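PDB 1FMJ: retinol dehydratase from Spodoptera frugiperda, which catalyses the dehydration of retinol to anhydroretinol on a sulfotransferase fold, probably by way of a transient sulfated intermediate. Local coordinates for residues Y11-L16 / V45-L50; T76-E81 / E280-E285; R188-S193 / E215-G220. All blocks are in the same frame, centred on the assembly; numbering follows the deposited sequence.

Contact 1: Y11-L16 / V45-L50; sequences YEFREL and VYRPYL
F13 and L50 approach no nearer than 8.6 Å between their CA atoms, and E15 and R47 are further apart still, so the two backbones are not bonded partners and long side chains must bridge the gap. The evidence agrees with the sheet order: strands 13-14 and 43-46 are the two outer strands of a small antiparallel sheet whose middle strand, 35-38, pairs with both through backbone bonds such as R14 with K37 and V45 with V36. The apolar part of the bridge is a CH-pi contact. CD1 of L50 stands 3.3 Å from the centroid of the F13 ring, just 8° off the ring normal, so the methyl sits squarely over the middle of one face. The second methyl reaches the rim of the ring, with L50 CD2 3.6 Å from F13 CD2. F13 presents this face because its CG lies between the backbone N and the carbonyl carbon (chi1 70°). Beside it, R47 runs extended from CG to NE, while E15 folds at chi2 to bring its carboxylate round. NH1 of R47 donates to the syn lone pair of E15 OE2 at 2.8 Å, within the guanidinium plane. A weak second bond from R47 NH2 reaches the same E15 OE2 at 3.1 Å. One oxygen thus takes both donors, and with the carboxylate and guanidinium planes 52° apart this is not a bidentate, coplanar pair. OE2 also lies at the edge of the F13 ring, in its plane. The chemistry is that of a surface contact bridging the middle strand: a salt bridge, probably of modest strength near solvent, joins E15 to R47 at the start of the 3-10 segment 47-49, and the leucine contact joins F13 to L50 just after it.

Contact 2: T76-E81 / E280-E285; sequences TTMTQE and EHLNFE. With A3P (adenosine-3'-5'-diphosphate), chain G.
H281 and E81 form a histidine-carboxylate bond with an uncommon approach: NE2 of H281 meets OE1 of E81 on its anti side, away from the other carboxylate oxygen. It is short and fairly straight, 2.8 Å from H281 NE2 to E81 OE1 with an N-H...O angle of 160°, and the imidazole and carboxylate planes are nearly coplanar, 21° apart. E81 gets there with CG anti to the backbone N and a bend at chi2. Its other oxygen, OE2, forms a salt bridge to R102, so both oxygens of the buried carboxylate are gripped. Next to this polar pair L282 spreads its two methyls over helix 76-87, CD2 lying 4.0 Å from E81 CG and CD1 4.2 Å from M78 CB. Cut back to an alanine, E81 would probably leave H281 NE2 and R102 without their shared mate and open a gap beside the leucine methyl.

The same segments supply part of the nucleotide site. The thioether of M78 lies over one face of the adenine, with CG 3.4 Å from A3P C5, while F284 turns its ring edge to the opposite face, a T-shaped approach. The carbonyl O of L282, just past the end of helix 272-281, accepts from A3P N6 at 2.8 Å. At the far end, the backbone N and OG1 of T76 both donate to O5P, and those of T77 both donate to O4P; T77 OG1 is 2.6 Å from A3P O4P. T76 and T77 begin the helix that follows the 5'-phosphate-binding loop of sulfotransferases, which is akin to a P-loop, so the phosphate sits at the helix N terminus. The chemistry implies a division of labour: the helix start grips phosphate, while the histidine-glutamate bond and the leucine packing join that helix to the turn that reads the adenine amine.

Contact 3: R188-S193 / E215-G220; sequences RDVAVS and EMFHRG. With A3P (adenosine-3'-5'-diphosphate), chain G.
V190 is the first residue of 188-193 to reach F217: its CG1 comes within 4.0 Å of F217 CZ, and the two side chains cross at about a right angle. The methyl approaches the ring obliquely. A191 follows and brings the helices close, its CA 6.8 Å from the CA of F217. A191 CA lies over one face of the ring and CB sits off-centre, 4.2 Å from the centroid of the F217 ring and 30° off the normal, a CH-pi contact toward the CD2 side. F217 reaches this place with CG anti to its own backbone N (chi1 178°), which sends the ring from helix 210-218 straight at helix 187-200. A191 also touches F210 and W214 of the same helix as F217. Two residues on, S193 serves the nucleotide instead: its OG donates to O1P of the A3P 3'-phosphate at 2.6 Å and is also bonded to R73 NE. With F217 packed against V190 and A191, the join between the two helices is purely apolar, which implies that the polar chemistry of this part of helix 187-200 is spent on the nucleotide, through S193, and not on its helical neighbour.

How the contacts relate
From the N terminus, contact 1 comes first: it closes a loop of 28 residues, holding a helix and the middle strand of the small antiparallel sheet, and joins that sheet's outer strands 13-14 and 43-46, before helix 76-87 and the strands of the parallel sheet. Contact 2 then opens on helix 76-87 and closes 198 residues later, spanning four of the five strands of the parallel sheet. Contact 3 is nested within that span, pairing helices 187-200 and 210-218 after strand 179-184. None cross. Contacts 2 and 3, with centres about 23 Å apart, meet through A3P, one at its 5'-phosphate and adenine, the other at its 3'-phosphate. Contact 1 touches neither, though its nearest atoms come about 6 Å from contact 3.

Contact 1: Y11-L16 / V45-L50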
loop_
_atom_site.group_PDB
_atom_site.type_symbol
_atom_site.label_atom_id
_atom_site.label_comp_id
_atom_site.label_asym_id
_atom_site.label_seq_id
_atom_site.Cartn_x
_atom_site.Cartn_y
_atom_site.Cartn_z
ATOM N N TYR A 11 20.011 0.254 -10.459
ATOM C CA TYR A 11 18.933 -0.256 -11.290
ATOM C C TYR A 11 18.637 0.506 -12.569
ATOM O O TYR A 11 18.683 1.733 -12.609
ATOM C CB TYR A 11 17.649 -0.332 -10.466
ATOM C CG TYR A 11 17.777 -1.179 -9.228
ATOM C CD1 TYR A 11 17.499 -0.652 -7.971
ATOM C CD2 TYR A 11 18.159 -2.515 -9.315
ATOM C CE1 TYR A 11 17.593 -1.435 -6.826
ATOM C CE2 TYR A 11 18.256 -3.311 -8.171
ATOM C CZ TYR A 11 17.967 -2.760 -6.934
ATOM O OH TYR A 11 18.019 -3.545 -5.810
ATOM N N GLU A 12 18.332 -0.243 -13.619
ATOM C CA GLU A 12 17.970 0.344 -14.895
ATOM C C GLU A 12 16.494 0.013 -15.050
ATOM O O GLU A 12 15.997 -0.920 -14.421
ATOM C CB GLU A 12 18.752 -0.292 -16.041
ATOM C CG GLU A 12 20.255 -0.175 -15.935
ATOM C CD GLU A 12 20.946 -0.620 -17.208
ATOM O OE1 GLU A 12 20.471 -1.598 -17.824
ATOM O OE2 GLU A 12 21.964 -0.000 -17.587
ATOM N N PHE A 13 15.792 0.777 -15.876
ATOM C CA PHE A 13 14.379 0.532 -16.094
ATOM C C PHE A 13 14.151 0.333 -17.582
ATOM O O PHE A 13 14.976 0.723 -18.409
ATOM C CB PHE A 13 13.548 1.720 -15.589
ATOM C CG PHE A 13 13.704 2.966 -16.414
ATOM C CD1 PHE A 13 12.899 3.184 -17.531
ATOM C CD2 PHE A 13 14.664 3.920 -16.080
ATOM C CE1 PHE A 13 13.044 4.340 -18.305
ATOM C CE2 PHE A 13 14.816 5.076 -16.848
ATOM C CZ PHE A 13 14.004 5.286 -17.961
ATOM N N ARG A 14 13.035 -0.289 -17.923
ATOM C CA ARG A 14 12.727 -0.508 -19.325
ATOM C C ARG A 14 11.253 -0.276 -19.535
ATOM O O ARG A 14 10.443 -0.455 -18.619
ATOM C CB ARG A 14 13.070 -1.935 -19.757
ATOM C CG ARG A 14 12.104 -2.997 -19.243
ATOM C CD ARG A 14 12.461 -4.359 -19.809
ATOM N NE ARG A 14 11.594 -5.430 -19.321
ATOM C CZ ARG A 14 10.295 -5.536 -19.592
ATOM N NH1 ARG A 14 9.698 -4.630 -20.353
ATOM N NH2 ARG A 14 9.594 -6.555 -19.105
ATOM N N GLU A 15 10.916 0.135 -20.748
ATOM C CA GLU A 15 9.536 0.376 -21.112
ATOM C C GLU A 15 8.915 -1.005 -21.211
ATOM O O GLU A 15 9.630 -2.009 -21.253
ATOM C CB GLU A 15 9.468 1.068 -22.472
ATOM C CG GLU A 15 10.195 2.406 -22.546
ATOM C CD GLU A 15 9.505 3.490 -21.744
ATOM O OE1 GLU A 15 8.257 3.550 -21.794
ATOM O OE2 GLU A 15 10.207 4.288 -21.077
ATOM N N LEU A 16 7.590 -1.059 -21.228
ATOM C CA LEU A 16 6.889 -2.326 -21.350
ATOM C C LEU A 16 6.979 -2.737 -22.821
ATOM O O LEU A 16 6.922 -1.885 -23.706
ATOM C CB LEU A 16 5.426 -2.144 -20.933
ATOM C CG LEU A 16 5.205 -1.934 -19.431
ATOM C CD1 LEU A 16 3.873 -1.244 -19.146
ATOM C CD2 LEU A 16 5.273 -3.289 -18.748
ATOM N N VAL A 45 6.568 0.319 -11.670
ATOM C CA VAL A 45 6.508 1.603 -10.987
ATOM C C VAL A 45 6.013 2.686 -11.923
ATOM O O VAL A 45 6.341 2.700 -13.115
ATOM C CB VAL A 45 7.892 2.029 -10.382
ATOM C CG1 VAL A 45 8.386 0.967 -9.405
ATOM C CG2 VAL A 45 8.913 2.251 -11.476
ATOM N N TYR A 46 5.188 3.581 -11.389
ATOM C CA TYR A 46 4.671 4.685 -12.181
ATOM C C TYR A 46 5.891 5.492 -12.618
ATOM O O TYR A 46 6.770 5.777 -11.807
ATOM C CB TYR A 46 3.718 5.539 -11.338
ATOM C CG TYR A 46 2.313 4.972 -11.257
ATOM C CD1 TYR A 46 1.780 4.536 -10.046
ATOM C CD2 TYR A 46 1.518 4.883 -12.394
ATOM C CE1 TYR A 46 0.484 4.026 -9.972
ATOM C CE2 TYR A 46 0.224 4.381 -12.334
ATOM C CZ TYR A 46 -0.286 3.955 -11.121
ATOM O OH TYR A 46 -1.569 3.475 -11.067
ATOM N N ARG A 47 5.938 5.852 -13.900
ATOM C CA ARG A 47 7.068 6.587 -14.457
ATOM C C ARG A 47 7.630 7.710 -13.577
ATOM O O ARG A 47 8.838 7.807 -13.397
ATOM C CB ARG A 47 6.708 7.133 -15.842
ATOM C CG ARG A 47 7.921 7.509 -16.671
ATOM C CD ARG A 47 7.529 8.061 -18.037
ATOM N NE ARG A 47 8.688 8.152 -18.920
ATOM C CZ ARG A 47 9.319 7.099 -19.435
ATOM N NH1 ARG A 47 8.900 5.873 -19.161
ATOM N NH2 ARG A 47 10.374 7.274 -20.222
ATOM N N PRO A 48 6.764 8.578 -13.026
ATOM C CA PRO A 48 7.234 9.671 -12.169
ATOM C C PRO A 48 8.117 9.210 -11.007
ATOM O O PRO A 48 8.746 10.026 -10.327
ATOM C CB PRO A 48 5.934 10.301 -11.678
ATOM C CG PRO A 48 5.041 10.133 -12.838
ATOM C CD PRO A 48 5.313 8.700 -13.258
ATOM N N TYR A 49 8.163 7.906 -10.770
ATOM C CA TYR A 49 8.974 7.390 -9.678
ATOM C C TYR A 49 10.460 7.605 -9.931
ATOM O O TYR A 49 11.215 7.942 -9.015
ATOM C CB TYR A 49 8.724 5.896 -9.468
ATOM C CG TYR A 49 9.474 5.361 -8.280
ATOM C CD1 TYR A 49 9.051 5.646 -6.982
ATOM C CD2 TYR A 49 10.658 4.641 -8.440
ATOM C CE1 TYR A 49 9.786 5.237 -5.874
ATOM C CE2 TYR A 49 11.409 4.220 -7.326
ATOM C CZ TYR A 49 10.966 4.527 -6.052
ATOM O OH TYR A 49 11.717 4.161 -4.950
ATOM N N LEU A 50 10.867 7.424 -11.182
ATOM C CA LEU A 50 12.265 7.546 -11.575
ATOM C C LEU A 50 12.974 8.844 -11.198
ATOM O O LEU A 50 14.197 8.866 -11.088
ATOM C CB LEU A 50 12.397 7.305 -13.084
ATOM C CG LEU A 50 11.968 5.932 -13.616
ATOM C CD1 LEU A 50 11.964 5.945 -15.138
ATOM C CD2 LEU A 50 12.903 4.853 -13.101
#

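Contact 2: T76-E81 / E280-E285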
loop_
_atom_site.group_PDB
_atom_site.type_symbol
_atom_site.label_atom_id
_atom_site.label_comp_id
_atom_site.label_asym_id
_atom_site.label_seq_id
_atom_site.Cartn_x
_atom_site.Cartn_y
_atom_site.Cartn_z
ATOM N N THR A 76 -2.385 -2.295 5.552
ATOM C CA THR A 76 -1.530 -1.185 5.971
ATOM C C THR A 76 -2.216 -0.171 6.898
ATOM O O THR A 76 -1.640 0.243 7.905
ATOM C CB THR A 76 -0.992 -0.420 4.744
ATOM O OG1 THR A 76 -0.637 -1.356 3.723
ATOM C CG2 THR A 76 0.238 0.399 5.109
ATOM N N THR A 77 -3.439 0.227 6.561
ATOM C CA THR A 77 -4.152 1.227 7.361
ATOM C C THR A 77 -4.334 0.809 8.814
ATOM O O THR A 77 -4.065 1.595 9.721
ATOM C CB THR A 77 -5.527 1.553 6.758
ATOM O OG1 THR A 77 -5.394 1.734 5.344
ATOM C CG2 THR A 77 -6.074 2.843 7.366
ATOM N N MET A 78 -4.792 -0.424 9.031
ATOM C CA MET A 78 -4.991 -0.961 10.374
ATOM C C MET A 78 -3.694 -0.858 11.144
ATOM O O MET A 78 -3.642 -0.324 12.252
ATOM C CB MET A 78 -5.350 -2.443 10.325
ATOM C CG MET A 78 -6.578 -2.776 9.545
ATOM S SD MET A 78 -6.702 -4.537 9.399
ATOM C CE MET A 78 -7.155 -4.972 11.088
ATOM N N THR A 79 -2.649 -1.412 10.540
ATOM C CA THR A 79 -1.321 -1.430 11.132
ATOM C C THR A 79 -0.849 -0.021 11.463
ATOM O O THR A 79 -0.292 0.215 12.534
ATOM C CB THR A 79 -0.306 -2.085 10.177
ATOM O OG1 THR A 79 -0.784 -3.376 9.789
ATOM C CG2 THR A 79 1.054 -2.239 10.859
ATOM N N GLN A 80 -1.065 0.917 10.546
ATOM C CA GLN A 80 -0.645 2.296 10.794
ATOM C C GLN A 80 -1.294 2.848 12.055
ATOM O O GLN A 80 -0.648 3.521 12.847
ATOM C CB GLN A 80 -1.016 3.201 9.625
ATOM C CG GLN A 80 -0.119 3.046 8.425
ATOM C CD GLN A 80 -0.551 3.917 7.283
ATOM O OE1 GLN A 80 -0.454 5.138 7.353
ATOM N NE2 GLN A 80 -1.038 3.294 6.220
ATOM N N GLU A 81 -2.577 2.565 12.226
ATOM C CA GLU A 81 -3.312 3.057 13.383
ATOM C C GLU A 81 -2.806 2.415 14.658
ATOM O O GLU A 81 -2.558 3.109 15.650
ATOM C CB GLU A 81 -4.807 2.790 13.218
ATOM C CG GLU A 81 -5.672 3.390 14.326
ATOM C CD GLU A 81 -5.783 4.909 14.261
ATOM O OE1 GLU A 81 -6.538 5.476 15.079
ATOM O OE2 GLU A 81 -5.131 5.537 13.400
ATOM N N GLU A 280 -11.032 -3.035 20.102
ATOM C CA GLU A 280 -12.352 -2.492 19.826
ATOM C C GLU A 280 -12.252 -1.265 18.927
ATOM O O GLU A 280 -13.144 -1.004 18.116
ATOM C CB GLU A 280 -13.093 -2.169 21.131
ATOM C CG GLU A 280 -12.338 -1.308 22.132
ATOM C CD GLU A 280 -12.982 -1.334 23.516
ATOM O OE1 GLU A 280 -14.180 -0.995 23.625
ATOM O OE2 GLU A 280 -12.291 -1.698 24.491
ATOM N N HIS A 281 -11.150 -0.530 19.050
ATOM C CA HIS A 281 -10.938 0.659 18.228
ATOM C C HIS A 281 -10.793 0.283 16.759
ATOM O O HIS A 281 -11.084 1.084 15.877
ATOM C CB HIS A 281 -9.681 1.406 18.680
ATOM C CG HIS A 281 -9.359 2.611 17.849
ATOM N ND1 HIS A 281 -10.129 3.753 17.860
ATOM C CD2 HIS A 281 -8.357 2.841 16.967
ATOM C CE1 HIS A 281 -9.618 4.634 17.020
ATOM N NE2 HIS A 281 -8.542 4.107 16.465
ATOM N N LEU A 282 -10.335 -0.936 16.494
ATOM C CA LEU A 282 -10.151 -1.369 15.121
ATOM C C LEU A 282 -11.315 -2.183 14.597
ATOM O O LEU A 282 -11.193 -2.835 13.562
ATOM C CB LEU A 282 -8.872 -2.197 14.971
ATOM C CG LEU A 282 -7.496 -1.585 15.232
ATOM C CD1 LEU A 282 -6.497 -2.332 14.354
ATOM C CD2 LEU A 282 -7.460 -0.104 14.903
ATOM N N ASN A 283 -12.436 -2.173 15.315
ATOM C CA ASN A 283 -13.612 -2.911 14.866
ATOM C C ASN A 283 -13.914 -2.398 13.463
ATOM O O ASN A 283 -13.926 -1.190 13.241
ATOM C CB ASN A 283 -14.790 -2.639 15.799
ATOM C CG ASN A 283 -16.076 -3.270 15.308
ATOM O OD1 ASN A 283 -16.726 -2.757 14.393
ATOM N ND2 ASN A 283 -16.445 -4.393 15.909
ATOM N N PHE A 284 -14.174 -3.297 12.522
ATOM C CA PHE A 284 -14.405 -2.869 11.148
ATOM C C PHE A 284 -15.413 -1.762 10.933
ATOM O O PHE A 284 -15.128 -0.804 10.215
ATOM C CB PHE A 284 -14.791 -4.035 10.241
ATOM C CG PHE A 284 -14.828 -3.657 8.785
ATOM C CD1 PHE A 284 -13.647 -3.362 8.104
ATOM C CD2 PHE A 284 -16.039 -3.556 8.105
ATOM C CE1 PHE A 284 -13.671 -2.973 6.768
ATOM C CE2 PHE A 284 -16.073 -3.167 6.770
ATOM C CZ PHE A 284 -14.884 -2.874 6.100
ATOM N N GLU A 285 -16.595 -1.884 11.525
ATOM C CA GLU A 285 -17.603 -0.851 11.339
ATOM C C GLU A 285 -17.173 0.475 11.942
ATOM O O GLU A 285 -17.346 1.516 11.316
ATOM C CB GLU A 285 -18.954 -1.303 11.906
ATOM C CG GLU A 285 -19.602 -2.384 11.055
ATOM C CD GLU A 285 -19.946 -1.889 9.657
ATOM O OE1 GLU A 285 -19.812 -2.673 8.685
ATOM O OE2 GLU A 285 -20.362 -0.714 9.532
HETATM P P1 A3P G . -10.908 -5.248 1.581
HETATM O O1P A3P G . -10.877 -4.542 0.288
HETATM O O2P A3P G . -12.092 -4.865 2.378
HETATM O O3P A3P G . -10.897 -6.704 1.373
HETATM P P2 A3P G . -4.570 -1.323 2.982
HETATM O O4P A3P G . -4.777 -0.491 4.178
HETATM O O5P A3P G . -3.209 -1.900 2.976
HETATM O O6P A3P G . -4.813 -0.513 1.755
HETATM O "O5'" A3P G . -5.604 -2.517 3.007
HETATM C "C5'" A3P G . -7.005 -2.293 2.992
HETATM C "C4'" A3P G . -7.770 -3.583 3.304
HETATM O "O4'" A3P G . -7.867 -3.705 4.751
HETATM C "C3'" A3P G . -9.215 -3.543 2.802
HETATM O "O3'" A3P G . -9.599 -4.879 2.403
HETATM C "C2'" A3P G . -9.929 -2.957 4.003
HETATM O "O2'" A3P G . -11.353 -2.995 4.021
HETATM C "C1'" A3P G . -9.249 -3.725 5.125
HETATM N N9 A3P G . -9.431 -3.092 6.437
HETATM C C8 A3P G . -9.262 -1.767 6.808
HETATM N N7 A3P G . -9.501 -1.512 8.067
HETATM C C5 A3P G . -9.857 -2.750 8.585
HETATM C C6 A3P G . -10.242 -3.197 9.897
HETATM N N6 A3P G . -10.325 -2.382 10.953
HETATM N N1 A3P G . -10.539 -4.547 10.073
HETATM C C2 A3P G . -10.464 -5.419 9.015
HETATM N N3 A3P G . -10.113 -5.114 7.727
HETATM C C4 A3P G . -9.821 -3.755 7.582
#

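Contact 3: R188-S193 / E215-G220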
loop_
_atom_site.group_PDB
_atom_site.type_symbol
_atom_site.label_atom_id
_atom_site.label_comp_id
_atom_site.label_asym_id
_atom_site.label_seq_id
_atom_site.Cartn_x
_atom_site.Cartn_y
_atom_site.Cartn_z
ATOM N N ARG A 188 -4.973 -13.480 -3.643
ATOM C CA ARG A 188 -6.269 -13.458 -4.304
ATOM C C ARG A 188 -7.203 -12.378 -3.764
ATOM O O ARG A 188 -7.894 -11.717 -4.539
ATOM C CB ARG A 188 -6.892 -14.850 -4.235
ATOM C CG ARG A 188 -6.095 -15.847 -5.073
ATOM C CD ARG A 188 -6.391 -17.282 -4.707
ATOM N NE ARG A 188 -6.045 -17.556 -3.324
ATOM C CZ ARG A 188 -6.050 -18.767 -2.784
ATOM N NH1 ARG A 188 -6.388 -19.816 -3.517
ATOM N NH2 ARG A 188 -5.717 -18.923 -1.510
ATOM N N ASP A 189 -7.204 -12.184 -2.447
ATOM C CA ASP A 189 -8.025 -11.147 -1.821
ATOM C C ASP A 189 -7.401 -9.770 -2.061
ATOM O O ASP A 189 -8.096 -8.756 -2.108
ATOM C CB ASP A 189 -8.145 -11.387 -0.313
ATOM C CG ASP A 189 -9.015 -12.573 0.016
ATOM O OD1 ASP A 189 -10.009 -12.786 -0.713
ATOM O OD2 ASP A 189 -8.721 -13.277 1.015
ATOM N N VAL A 190 -6.076 -9.744 -2.169
ATOM C CA VAL A 190 -5.344 -8.516 -2.441
ATOM C C VAL A 190 -5.752 -8.042 -3.838
ATOM O O VAL A 190 -5.951 -6.847 -4.076
ATOM C CB VAL A 190 -3.801 -8.766 -2.423
ATOM C CG1 VAL A 190 -3.069 -7.558 -2.962
ATOM C CG2 VAL A 190 -3.325 -9.063 -1.003
ATOM N N ALA A 191 -5.871 -8.991 -4.761
ATOM C CA ALA A 191 -6.249 -8.676 -6.135
ATOM C C ALA A 191 -7.655 -8.079 -6.146
ATOM O O ALA A 191 -7.895 -7.058 -6.786
ATOM C CB ALA A 191 -6.200 -9.933 -6.997
ATOM N N VAL A 192 -8.579 -8.715 -5.430
ATOM C CA VAL A 192 -9.954 -8.212 -5.351
ATOM C C VAL A 192 -9.965 -6.822 -4.707
ATOM O O VAL A 192 -10.611 -5.906 -5.207
ATOM C CB VAL A 192 -10.866 -9.155 -4.528
ATOM C CG1 VAL A 192 -12.244 -8.500 -4.292
ATOM C CG2 VAL A 192 -11.062 -10.448 -5.272
ATOM N N SER A 193 -9.236 -6.652 -3.612
ATOM C CA SER A 193 -9.221 -5.350 -2.956
ATOM C C SER A 193 -8.530 -4.299 -3.823
ATOM O O SER A 193 -8.917 -3.128 -3.817
ATOM C CB SER A 193 -8.534 -5.421 -1.590
ATOM O OG SER A 193 -8.635 -4.168 -0.921
ATOM N N GLU A 215 -5.603 -10.872 -14.614
ATOM C CA GLU A 215 -4.594 -11.258 -15.597
ATOM C C GLU A 215 -3.364 -10.376 -15.412
ATOM O O GLU A 215 -2.231 -10.848 -15.376
ATOM C CB GLU A 215 -5.117 -11.067 -17.021
ATOM C CG GLU A 215 -6.246 -12.002 -17.437
ATOM C CD GLU A 215 -5.844 -13.467 -17.388
ATOM O OE1 GLU A 215 -4.644 -13.760 -17.602
ATOM O OE2 GLU A 215 -6.735 -14.320 -17.150
ATOM N N MET A 216 -3.618 -9.078 -15.303
ATOM C CA MET A 216 -2.577 -8.077 -15.143
ATOM C C MET A 216 -1.842 -8.261 -13.828
ATOM O O MET A 216 -0.610 -8.344 -13.797
ATOM C CB MET A 216 -3.216 -6.683 -15.218
ATOM C CG MET A 216 -2.306 -5.506 -14.886
ATOM S SD MET A 216 -3.088 -3.910 -15.330
ATOM C CE MET A 216 -4.758 -4.110 -14.625
ATOM N N PHE A 217 -2.605 -8.352 -12.743
ATOM C CA PHE A 217 -2.031 -8.510 -11.415
ATOM C C PHE A 217 -1.163 -9.748 -11.197
ATOM O O PHE A 217 -0.096 -9.640 -10.598
ATOM C CB PHE A 217 -3.131 -8.501 -10.361
ATOM C CG PHE A 217 -2.625 -8.707 -8.968
ATOM C CD1 PHE A 217 -2.083 -7.648 -8.245
ATOM C CD2 PHE A 217 -2.694 -9.955 -8.370
ATOM C CE1 PHE A 217 -1.622 -7.833 -6.945
ATOM C CE2 PHE A 217 -2.233 -10.148 -7.064
ATOM C CZ PHE A 217 -1.698 -9.085 -6.356
ATOM N N HIS A 218 -1.603 -10.922 -11.651
ATOM C CA HIS A 218 -0.784 -12.118 -11.425
ATOM C C HIS A 218 0.362 -12.262 -12.416
ATOM O O HIS A 218 1.252 -13.079 -12.215
ATOM C CB HIS A 218 -1.630 -13.406 -11.397
ATOM C CG HIS A 218 -1.991 -13.957 -12.744
ATOM N ND1 HIS A 218 -2.823 -13.298 -13.626
ATOM C CD2 HIS A 218 -1.720 -15.157 -13.313
ATOM C CE1 HIS A 218 -3.054 -14.069 -14.675
ATOM N NE2 HIS A 218 -2.397 -15.202 -14.510
ATOM N N ARG A 219 0.348 -11.457 -13.473
ATOM C CA ARG A 219 1.413 -11.503 -14.464
ATOM C C ARG A 219 2.472 -10.453 -14.142
ATOM O O ARG A 219 3.401 -10.232 -14.922
ATOM C CB ARG A 219 0.866 -11.265 -15.873
ATOM C CG ARG A 219 0.259 -12.500 -16.525
ATOM C CD ARG A 219 0.197 -12.317 -18.032
ATOM N NE ARG A 219 1.504 -11.939 -18.576
ATOM C CZ ARG A 219 1.736 -11.635 -19.853
ATOM N NH1 ARG A 219 0.747 -11.671 -20.737
ATOM N NH2 ARG A 219 2.956 -11.274 -20.243
ATOM N N GLY A 220 2.329 -9.823 -12.981
ATOM C CA GLY A 220 3.272 -8.799 -12.571
ATOM C C GLY A 220 3.170 -7.542 -13.415
ATOM O O GLY A 220 4.174 -6.855 -13.651
HETATM P P1 A3P G . -10.908 -5.248 1.581
HETATM O O1P A3P G . -10.877 -4.542 0.288
HETATM O O2P A3P G . -12.092 -4.865 2.378
HETATM O O3P A3P G . -10.897 -6.704 1.373
HETATM P P2 A3P G . -4.570 -1.323 2.982
HETATM O O4P A3P G . -4.777 -0.491 4.178
HETATM O O5P A3P G . -3.209 -1.900 2.976
HETATM O O6P A3P G . -4.813 -0.513 1.755
HETATM O "O5'" A3P G . -5.604 -2.517 3.007
HETATM C "C5'" A3P G . -7.005 -2.293 2.992
HETATM C "C4'" A3P G . -7.770 -3.583 3.304
HETATM O "O4'" A3P G . -7.867 -3.705 4.751
HETATM C "C3'" A3P G . -9.215 -3.543 2.802
HETATM O "O3'" A3P G . -9.599 -4.879 2.403
HETATM C "C2'" A3P G . -9.929 -2.957 4.003
HETATM O "O2'" A3P G . -11.353 -2.995 4.021
HETATM C "C1'" A3P G . -9.249 -3.725 5.125
HETATM N N9 A3P G . -9.431 -3.092 6.437
HETATM C C8 A3P G . -9.262 -1.767 6.808
HETATM N N7 A3P G . -9.501 -1.512 8.067
HETATM C C5 A3P G . -9.857 -2.750 8.585
HETATM C C6 A3P G . -10.242 -3.197 9.897
HETATM N N6 A3P G . -10.325 -2.382 10.953
HETATM N N1 A3P G . -10.539 -4.547 10.073
HETATM C C2 A3P G . -10.464 -5.419 9.015
HETATM N N3 A3P G . -10.113 -5.114 7.727
HETATM C C4 A3P G . -9.821 -3.755 7.582
#